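Local structure of fucose-specific lectin (Aleuria aurantia, 6GKE) at residues H192-S196 and N197-V201; A184-N187 and K188-H192; Y147-S150 and G151-A155. The protein binds L-fucose specifically, preferring alpha-1,6-linked core fucose on glycoproteins, through five sites set between the blades of a six-bladed beta-propeller. The protein carries 1 engineered substitution. One frame throughout, in Å; residues are numbered along the deposited sequence.

How the contacts relate
Contacts 1 and 2 lie at the two ends of strand 188-194 and share His192; their centres lie about 16 Å apart and they touch where Val201 CG1 packs on Glu191 O at 4.2 Å. Contact 3, on the blade before, repeats the two-tryptophan hairpin of contact 1, with centres about 18 Å apart and nearest atoms about 8 Å apart. Contacts 2 and 3 lie about 26 Å apart, centre to centre. Three different fucose sites are reached: Trp194 and Trp199 serve one, Glu191 and Tyr200 belong to the next, and Trp149 and Trp153 hold the fucose of Fuc-alpha1-6-GlcNAc. Strand 188-194 thus serves two neighbouring sites, through Glu191 and Trp194.

Contact 1: residues H192-S196 and N197-V201; sequences HCWDS and NSWYV. With FUC (alpha-L-fucopyranose), chain E.
Cys193 and Tyr200 form the antiparallel hydrogen-bonded pair of a hairpin whose strand segments 192-194 and 199-201 run at 144° to each other, 4.6 Å apart at closest approach. Both backbone bonds are 2.8 Å long, from Cys193 N to Tyr200 O and from Tyr200 N to Cys193 O. Toward the turn, a water takes the place of a direct link, accepting from Asp195 N and donating to Ser198 O. On the face bearing His192, Trp194 and Trp199, the edge of the Trp194 six-membered ring meets the face of the Trp199 five-membered ring, a T-shaped pair with planes at 63°. Trp194 CB stands almost on the normal of the Trp199 six-membered ring. With CG of Trp194 trans to its backbone N (chi1 177°), the indole reaches over the turn: one face rests on the peptide of Asn197 and Ser198, and the other receives the fucose methyl, C6, 3.6 Å from Trp194 NE1. Trp199 contributes its ring edge instead, NE1 donating a nearly straight bond to fucose O3 at 2.9 Å. The His192 ring lies nearly parallel to Trp199 but is slid aside, CD2 to Trp199 CE3 3.6 Å. On the other face, Cys193 CB sits over the Tyr200 ring, 3.5 Å from its centroid, and SG approaches obliquely. The Tyr200 hydroxyl donates to Asp195 OD2 at 2.7 Å, from above the carboxylate plane. Asp195 OD1 forms a salt bridge with Arg179, so the carboxylate links Tyr200 to Arg179, both of which line the adjoining fucose site. The hairpin joins the two outer strands of one propeller blade, 188-194 and 199-207, with strand 177-183 bonded along the inner edge and Phe159 of the preceding blade stacked on His192.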
loop_
_atom_site.group_PDB
_atom_site.type_symbol
_atom_site.label_atom_id
_atom_site.label_comp_id
_atom_site.label_asym_id
_atom_site.label_seq_id
_atom_site.Cartn_x
_atom_site.Cartn_y
_atom_site.Cartn_z
ATOM N N HIS A 192 -4.403 -0.720 32.103
ATOM C CA HIS A 192 -4.812 0.302 33.067
ATOM C C HIS A 192 -6.315 0.141 33.295
ATOM O O HIS A 192 -7.054 -0.127 32.351
ATOM C CB HIS A 192 -4.420 1.711 32.596
ATOM C CG HIS A 192 -3.863 2.565 33.687
ATOM N ND1 HIS A 192 -2.717 2.213 34.368
ATOM C CD2 HIS A 192 -4.273 3.748 34.197
ATOM C CE1 HIS A 192 -2.454 3.143 35.263
ATOM N NE2 HIS A 192 -3.396 4.093 35.186
ATOM N N CYS A 193 -6.741 0.308 34.551
ATOM C CA CYS A 193 -8.065 -0.108 34.985
ATOM C C CYS A 193 -8.796 1.010 35.724
ATOM O O CYS A 193 -8.206 1.673 36.564
ATOM C CB CYS A 193 -7.976 -1.257 35.977
ATOM S SG CYS A 193 -6.963 -2.653 35.433
ATOM N N TRP A 194 -10.101 1.119 35.473
ATOM C CA TRP A 194 -11.001 1.944 36.260
ATOM C C TRP A 194 -12.188 1.081 36.675
ATOM O O TRP A 194 -12.854 0.539 35.810
ATOM C CB TRP A 194 -11.490 3.156 35.460
ATOM C CG TRP A 194 -12.473 4.019 36.192
ATOM C CD1 TRP A 194 -13.795 3.772 36.427
ATOM C CD2 TRP A 194 -12.206 5.303 36.780
ATOM N NE1 TRP A 194 -14.359 4.800 37.135
ATOM C CE2 TRP A 194 -13.411 5.765 37.349
ATOM C CE3 TRP A 194 -11.068 6.112 36.862
ATOM C CZ2 TRP A 194 -13.505 7.001 37.988
ATOM C CZ3 TRP A 194 -11.164 7.334 37.488
ATOM C CH2 TRP A 194 -12.366 7.770 38.044
ATOM N N ASP A 195 -12.442 0.987 37.984
ATOM C CA ASP A 195 -13.613 0.267 38.487
ATOM C C ASP A 195 -14.677 1.214 39.058
ATOM O O ASP A 195 -15.871 0.946 38.909
ATOM C CB ASP A 195 -13.229 -0.758 39.553
ATOM C CG ASP A 195 -12.524 -1.981 39.004
ATOM O OD1 ASP A 195 -12.805 -2.361 37.855
ATOM O OD2 ASP A 195 -11.704 -2.545 39.745
ATOM N N SER A 196 -14.259 2.271 39.760
ATOM C CA SER A 196 -15.233 3.089 40.477
ATOM C C SER A 196 -14.825 4.563 40.528
ATOM O O SER A 196 -15.599 5.413 40.087
ATOM C CB SER A 196 -15.493 2.550 41.867
ATOM O OG SER A 196 -14.291 2.451 42.611
ATOM N N ASN A 197 -13.646 4.871 41.093
ATOM C CA ASN A 197 -13.287 6.240 41.449
ATOM C C ASN A 197 -11.819 6.568 41.142
ATOM O O ASN A 197 -11.354 7.646 41.501
ATOM C CB ASN A 197 -13.553 6.490 42.936
ATOM C CG ASN A 197 -12.727 5.611 43.854
ATOM O OD1 ASN A 197 -11.970 4.747 43.406
ATOM N ND2 ASN A 197 -12.867 5.825 45.153
ATOM N N SER A 198 -11.085 5.653 40.501
ATOM C CA SER A 198 -9.653 5.853 40.304
ATOM C C SER A 198 -9.126 4.895 39.238
ATOM O O SER A 198 -9.678 3.818 39.020
ATOM C CB SER A 198 -8.897 5.651 41.590
ATOM O OG SER A 198 -9.094 4.330 42.063
ATOM N N TRP A 199 -8.031 5.307 38.599
ATOM C CA TRP A 199 -7.268 4.453 37.707
ATOM C C TRP A 199 -6.205 3.695 38.499
ATOM O O TRP A 199 -5.540 4.269 39.364
ATOM C CB TRP A 199 -6.604 5.267 36.593
ATOM C CG TRP A 199 -7.564 5.759 35.562
ATOM C CD1 TRP A 199 -8.139 6.993 35.489
ATOM C CD2 TRP A 199 -8.070 5.010 34.447
ATOM N NE1 TRP A 199 -8.973 7.058 34.407
ATOM C CE2 TRP A 199 -8.966 5.853 33.757
ATOM C CE3 TRP A 199 -7.864 3.713 33.969
ATOM C CZ2 TRP A 199 -9.641 5.441 32.608
ATOM C CZ3 TRP A 199 -8.534 3.303 32.838
ATOM C CH2 TRP A 199 -9.409 4.159 32.165
ATOM N N TYR A 200 -5.996 2.428 38.139
ATOM C CA TYR A 200 -4.933 1.648 38.745
ATOM C C TYR A 200 -4.317 0.711 37.705
ATOM O O TYR A 200 -4.929 0.365 36.694
ATOM C CB TYR A 200 -5.438 0.883 39.969
ATOM C CG TYR A 200 -6.452 -0.200 39.697
ATOM C CD1 TYR A 200 -6.056 -1.497 39.414
ATOM C CD2 TYR A 200 -7.809 0.067 39.752
ATOM C CE1 TYR A 200 -6.983 -2.504 39.205
ATOM C CE2 TYR A 200 -8.750 -0.928 39.533
ATOM C CZ TYR A 200 -8.336 -2.219 39.255
ATOM O OH TYR A 200 -9.240 -3.221 39.038
ATOM N N VAL A 201 -3.081 0.299 37.985
ATOM C CA VAL A 201 -2.339 -0.586 37.097
ATOM C C VAL A 201 -2.914 -2.001 37.216
ATOM O O VAL A 201 -3.000 -2.552 38.307
ATOM C CB VAL A 201 -0.835 -0.555 37.418
ATOM C CG1 VAL A 201 -0.065 -1.585 36.607
ATOM C CG2 VAL A 201 -0.251 0.835 37.222
HETATM C C1 FUC E . -14.564 10.050 34.436
HETATM C C2 FUC E . -13.143 10.215 33.913
HETATM C C3 FUC E . -12.322 8.975 34.295
HETATM C C4 FUC E . -13.013 7.705 33.792
HETATM C C5 FUC E . -14.391 7.652 34.437
HETATM C C6 FUC E . -15.165 6.406 34.060
HETATM O O1 FUC E . -14.511 10.158 35.857
HETATM O O2 FUC E . -12.569 11.429 34.434
HETATM O O3 FUC E . -10.985 9.085 33.807
HETATM O O4 FUC E . -13.199 7.720 32.375
HETATM O O5 FUC E . -15.143 8.798 34.033
HETATM O O HOH W 1 -11.358 2.251 40.308
#

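Contact 2: residues A184-N187 and K188-H192; sequences ATDN and KIREH. With FUC (alpha-L-fucopyranose), chain F.
Asp186 and Arg190 meet with carboxylate and guanidinium nearly coplanar, their planes 9° apart. The salt bridge has a single bond, Arg190 NH2 to Asp186 OD2 at 2.9 Å, received on the syn lone pair and lying in the guanidinium plane. Asp186 sets its CG between its N and carbonyl carbon (chi1 58°), which turns the carboxylate back over the start of the strand, where OD1 takes a weak bond of 3.3 Å from Lys188 N. The Lys188 and Asp186 side chains cross at about a right angle, with Lys188 CG 3.5 Å from Asp186 OD2. Lys188 NZ bonds instead to Ser207 OG and, through a water, to Asp186 O. Near the arginine's root, Ala184 CB packs on Arg190 CG at 3.8 Å. The backbone is a 3:5 hairpin, a type I turn with a G1 bulge: Asn187, at positive phi, donates N to Ala184 O at 2.8 Å, and Ala184 N to Lys188 O at 2.9 Å. Glu191, further along, accepts from fucose O3 on OE1 at 2.6 Å and from O4 on OE2. Tyr181 OH and Phe204 N also bond that carboxylate. The turn connects strand 177-183 to strand 188-194, which 199-207 flanks on its other side.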
loop_
_atom_site.group_PDB
_atom_site.type_symbol
_atom_site.label_atom_id
_atom_site.label_comp_id
_atom_site.label_asym_id
_atom_site.label_seq_id
_atom_site.Cartn_x
_atom_site.Cartn_y
_atom_site.Cartn_z
ATOM N N ALA A 184 3.960 -0.688 26.515
ATOM C CA ALA A 184 4.860 0.148 27.291
ATOM C C ALA A 184 6.261 0.103 26.682
ATOM O O ALA A 184 6.537 -0.685 25.780
ATOM C CB ALA A 184 4.867 -0.313 28.725
ATOM N N THR A 185 7.156 0.936 27.221
ATOM C CA THR A 185 8.473 1.143 26.641
ATOM C C THR A 185 9.352 -0.116 26.709
ATOM O O THR A 185 10.338 -0.172 26.001
ATOM C CB THR A 185 9.182 2.341 27.288
ATOM O OG1 THR A 185 9.165 2.192 28.709
ATOM C CG2 THR A 185 8.546 3.660 26.904
ATOM N N ASP A 186 9.009 -1.102 27.551
ATOM C CA ASP A 186 9.718 -2.395 27.609
ATOM C C ASP A 186 9.130 -3.410 26.612
ATOM O O ASP A 186 9.465 -4.589 26.675
ATOM C CB ASP A 186 9.714 -2.961 29.033
ATOM C CG ASP A 186 8.338 -3.167 29.644
ATOM O OD1 ASP A 186 7.341 -2.668 29.062
ATOM O OD2 ASP A 186 8.272 -3.823 30.700
ATOM N N ASN A 187 8.250 -2.945 25.712
ATOM C CA ASN A 187 7.545 -3.746 24.678
ATOM C C ASN A 187 6.514 -4.714 25.273
ATOM O O ASN A 187 5.921 -5.503 24.535
ATOM C CB ASN A 187 8.506 -4.489 23.748
ATOM C CG ASN A 187 9.219 -3.548 22.803
ATOM O OD1 ASN A 187 8.652 -2.559 22.353
ATOM N ND2 ASN A 187 10.461 -3.856 22.482
ATOM N N LYS A 188 6.244 -4.618 26.575
ATOM C CA LYS A 188 5.177 -5.399 27.155
ATOM C C LYS A 188 3.848 -4.680 26.940
ATOM O O LYS A 188 3.740 -3.469 27.150
ATOM C CB LYS A 188 5.386 -5.585 28.656
ATOM C CG LYS A 188 6.588 -6.431 29.029
ATOM C CD LYS A 188 6.269 -7.881 29.266
ATOM C CE LYS A 188 7.442 -8.659 29.827
ATOM N NZ LYS A 188 8.697 -8.386 29.090
ATOM N N ILE A 189 2.828 -5.451 26.565
ATOM C CA ILE A 189 1.441 -5.008 26.652
ATOM C C ILE A 189 1.115 -4.891 28.139
ATOM O O ILE A 189 1.375 -5.830 28.891
ATOM C CB ILE A 189 0.444 -5.969 25.969
ATOM C CG1 ILE A 189 0.943 -6.518 24.630
ATOM C CG2 ILE A 189 -0.908 -5.282 25.811
ATOM C CD1 ILE A 189 1.121 -5.461 23.580
ATOM N N ARG A 190 0.552 -3.751 28.540
ATOM C CA ARG A 190 0.149 -3.488 29.910
ATOM C C ARG A 190 -1.318 -3.057 29.913
ATOM O O ARG A 190 -1.913 -2.826 28.866
ATOM C CB ARG A 190 1.025 -2.390 30.518
ATOM C CG ARG A 190 2.509 -2.710 30.565
ATOM C CD ARG A 190 2.859 -3.721 31.633
ATOM N NE ARG A 190 4.301 -3.858 31.754
ATOM C CZ ARG A 190 4.913 -4.657 32.619
ATOM N NH1 ARG A 190 4.210 -5.366 33.488
ATOM N NH2 ARG A 190 6.233 -4.742 32.596
ATOM N N GLU A 191 -1.871 -2.946 31.121
ATOM C CA GLU A 191 -3.291 -2.750 31.338
ATOM C C GLU A 191 -3.483 -1.650 32.381
ATOM O O GLU A 191 -2.840 -1.674 33.424
ATOM C CB GLU A 191 -3.892 -4.066 31.831
ATOM C CG GLU A 191 -5.377 -4.037 32.132
ATOM C CD GLU A 191 -5.856 -5.319 32.792
ATOM O OE1 GLU A 191 -5.196 -5.747 33.763
ATOM O OE2 GLU A 191 -6.889 -5.881 32.357
ATOM N N HIS A 192 -4.403 -0.720 32.103
ATOM C CA HIS A 192 -4.812 0.302 33.067
ATOM C C HIS A 192 -6.315 0.141 33.295
ATOM O O HIS A 192 -7.054 -0.127 32.351
ATOM C CB HIS A 192 -4.420 1.711 32.596
ATOM C CG HIS A 192 -3.863 2.565 33.687
ATOM N ND1 HIS A 192 -2.717 2.213 34.368
ATOM C CD2 HIS A 192 -4.273 3.748 34.197
ATOM C CE1 HIS A 192 -2.454 3.143 35.263
ATOM N NE2 HIS A 192 -3.396 4.093 35.186
HETATM C C1 FUC F . -8.379 -6.459 37.520
HETATM C C2 FUC F . -7.174 -6.550 36.597
HETATM C C3 FUC F . -7.256 -7.816 35.744
HETATM C C4 FUC F . -8.586 -7.837 34.989
HETATM C C5 FUC F . -9.718 -7.793 36.007
HETATM C C6 FUC F . -11.094 -7.792 35.354
HETATM O O1 FUC F . -8.248 -7.492 38.486
HETATM O O2 FUC F . -5.970 -6.521 37.378
HETATM O O3 FUC F . -6.122 -7.920 34.884
HETATM O O4 FUC F . -8.720 -6.695 34.140
HETATM O O5 FUC F . -9.602 -6.594 36.788
HETATM O O HOH W 2 8.566 -7.303 26.225
#

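Contact 3: residues Y147-S150 and G151-A155; sequences YVWS and GKWTA. With FUC (alpha-L-fucopyranose), chain B; NDG (2-acetamido-2-deoxy-alpha-D-glucopyranose), chain C.
Trp149 and Trp153 grip the fucose of the bound disaccharide from two directions. Trp153 NE1 donates to fucose O3 at 2.8 Å and 165°, with O3 near the plane of the ring at its edge. Trp149 instead lays a face under the sugar, its NE1 3.5 Å from the methyl carbon C6, while the ring edge reaches the GlcNAc residue, CH2 to its O5 at 3.2 Å. The two indoles are themselves packed edge to face, planes at 66°, with Trp149 CE3 3.4 Å from Trp153 NE1. Trp149 CB lies over the Trp153 six-membered ring. These contacts of Trp149 belong to one of two modelled conformers.

The second shell is the turn. Chi1 of 173° swings the Trp149 indole from its own N out over the turn; its face away from fucose lies on the Gly151-Lys152 backbone, Gly151 O 3.3 Å from Trp149 CZ2. At the backbone conformation of Gly151 a CB would run into Ser150 O, so glycine fits the turn. A water accepting from Ser150 N and donating to Lys152 O bridges the turn, and Ser150 OG bonds to Asn129 and Arg131. Beyond, Val148 and Thr154 exchange two backbone bonds, the one from Val148 N to Thr154 O measuring 2.8 Å. Tyr147 lays its ring face over the Thr154-Ala155 peptide, CE1 3.6 Å from Ala155 CB, with its edge toward Trp153 CE3.

Strands 142-149 and 153-162 thus form the outer hairpin of a propeller blade. Strand 129-134 pairs with the first through Val132 and Ile130, while Leu102 and Val105, from the loop after strand 97-99 of the preceding blade, pack on Trp153.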
loop_
_atom_site.group_PDB
_atom_site.type_symbol
_atom_site.label_atom_id
_atom_site.label_comp_id
_atom_site.label_asym_id
_atom_site.label_seq_id
_atom_site.Cartn_x
_atom_site.Cartn_y
_atom_site.Cartn_z
ATOM N N TYR A 147 -10.388 11.578 26.469
ATOM C CA TYR A 147 -11.460 12.577 26.380
ATOM C C TYR A 147 -12.779 11.868 26.711
ATOM O O TYR A 147 -12.976 10.699 26.384
ATOM C CB TYR A 147 -11.456 13.348 25.044
ATOM C CG TYR A 147 -11.362 14.834 25.288
ATOM C CD1 TYR A 147 -10.150 15.402 25.652
ATOM C CD2 TYR A 147 -12.484 15.651 25.305
ATOM C CE1 TYR A 147 -10.050 16.734 26.015
ATOM C CE2 TYR A 147 -12.402 16.988 25.668
ATOM C CZ TYR A 147 -11.181 17.531 26.030
ATOM O OH TYR A 147 -11.076 18.838 26.418
ATOM N N VAL A 148 -13.657 12.608 27.387
ATOM C CA VAL A 148 -14.797 12.062 28.112
ATOM C C VAL A 148 -16.091 12.693 27.601
ATOM O O VAL A 148 -16.204 13.916 27.617
ATOM C CB VAL A 148 -14.631 12.384 29.611
ATOM C CG1 VAL A 148 -15.870 12.052 30.428
ATOM C CG2 VAL A 148 -13.395 11.713 30.191
ATOM N N TRP A 149 -17.074 11.868 27.224
ATOM C CA TRP A 149 -18.448 12.325 26.998
ATOM C C TRP A 149 -19.369 11.613 27.980
ATOM O O TRP A 149 -19.629 10.422 27.817
ATOM C CB TRP A 149 -18.977 12.046 25.587
ATOM C CG TRP A 149 -20.438 12.377 25.467
ATOM C CD1 TRP A 149 -21.524 11.640 25.861
ATOM C CD2 TRP A 149 -20.969 13.605 24.951
ATOM N NE1 TRP A 149 -22.685 12.326 25.612
ATOM C CE2 TRP A 149 -22.373 13.533 25.044
ATOM C CE3 TRP A 149 -20.382 14.747 24.404
ATOM C CZ2 TRP A 149 -23.197 14.572 24.609
ATOM C CZ3 TRP A 149 -21.194 15.772 23.976
ATOM C CH2 TRP A 149 -22.582 15.680 24.074
ATOM N N SER A 150 -19.866 12.347 28.970
ATOM C CA SER A 150 -20.970 11.882 29.797
ATOM C C SER A 150 -21.958 13.049 29.937
ATOM O O SER A 150 -22.400 13.389 31.030
ATOM C CB SER A 150 -20.499 11.300 31.127
ATOM O OG SER A 150 -19.845 10.036 30.958
ATOM N N GLY A 151 -22.288 13.643 28.782
ATOM C CA GLY A 151 -23.237 14.745 28.621
ATOM C C GLY A 151 -22.647 15.912 27.840
ATOM O O GLY A 151 -23.362 16.657 27.184
ATOM N N LYS A 152 -21.330 16.085 27.948
ATOM C CA LYS A 152 -20.552 17.139 27.298
ATOM C C LYS A 152 -19.123 16.606 27.196
ATOM O O LYS A 152 -18.738 15.795 28.022
ATOM C CB LYS A 152 -20.500 18.420 28.140
ATOM C CG LYS A 152 -21.817 19.127 28.415
ATOM C CD LYS A 152 -22.397 19.780 27.186
ATOM C CE LYS A 152 -23.768 20.375 27.421
ATOM N NZ LYS A 152 -23.710 21.581 28.278
ATOM N N TRP A 153 -18.342 17.066 26.218
ATOM C CA TRP A 153 -16.946 16.657 26.127
ATOM C C TRP A 153 -16.096 17.403 27.160
ATOM O O TRP A 153 -16.143 18.625 27.252
ATOM C CB TRP A 153 -16.384 16.900 24.728
ATOM C CG TRP A 153 -16.896 15.945 23.700
ATOM C CD1 TRP A 153 -17.754 16.230 22.682
ATOM C CD2 TRP A 153 -16.575 14.548 23.579
ATOM N NE1 TRP A 153 -18.000 15.107 21.942
ATOM C CE2 TRP A 153 -17.283 14.062 22.461
ATOM C CE3 TRP A 153 -15.738 13.667 24.279
ATOM C CZ2 TRP A 153 -17.202 12.734 22.049
ATOM C CZ3 TRP A 153 -15.650 12.357 23.863
ATOM C CH2 TRP A 153 -16.375 11.899 22.761
ATOM N N THR A 154 -15.264 16.648 27.880
ATOM C CA THR A 154 -14.265 17.237 28.753
ATOM C C THR A 154 -13.062 16.289 28.839
ATOM O O THR A 154 -13.149 15.114 28.513
ATOM C CB THR A 154 -14.875 17.597 30.114
ATOM O OG1 THR A 154 -14.032 18.554 30.754
ATOM C CG2 THR A 154 -15.059 16.397 31.018
ATOM N N ALA A 155 -11.930 16.841 29.267
ATOM C CA ALA A 155 -10.729 16.041 29.406
ATOM C C ALA A 155 -10.894 15.056 30.568
ATOM O O ALA A 155 -11.545 15.353 31.575
ATOM C CB ALA A 155 -9.529 16.927 29.612
HETATM C C1 FUC B . -23.637 13.917 19.610
HETATM C C2 FUC B . -22.229 14.330 19.198
HETATM C C3 FUC B . -21.311 14.381 20.413
HETATM C C4 FUC B . -21.358 13.032 21.126
HETATM C C5 FUC B . -22.797 12.745 21.539
HETATM C C6 FUC B . -22.964 11.429 22.277
HETATM O O2 FUC B . -22.268 15.612 18.562
HETATM O O3 FUC B . -19.989 14.760 20.017
HETATM O O4 FUC B . -20.932 11.960 20.274
HETATM O O5 FUC B . -23.622 12.704 20.362
HETATM C C1 NDG C . -25.774 17.606 23.324
HETATM C C2 NDG C . -25.656 18.803 22.389
HETATM C C3 NDG C . -26.492 18.561 21.138
HETATM C C4 NDG C . -26.096 17.241 20.485
HETATM C C5 NDG C . -26.115 16.081 21.478
HETATM C C6 NDG C . -25.537 14.812 20.866
HETATM C C7 NDG C . -25.211 21.018 23.364
HETATM C C8 NDG C . -25.816 22.221 24.030
HETATM O O5 NDG C . -25.355 16.423 22.640
HETATM O O3 NDG C . -26.283 19.636 20.217
HETATM O O4 NDG C . -26.970 16.941 19.393
HETATM O O6 NDG C . -24.178 14.972 20.403
HETATM O O7 NDG C . -24.010 20.963 23.136
HETATM N N2 NDG C . -26.066 20.037 23.047
HETATM O O1 NDG C . -27.127 17.457 23.770
HETATM O O HOH W 3 -13.360 20.204 26.874
HETATM O O HOH W 4 -19.226 14.635 30.302
#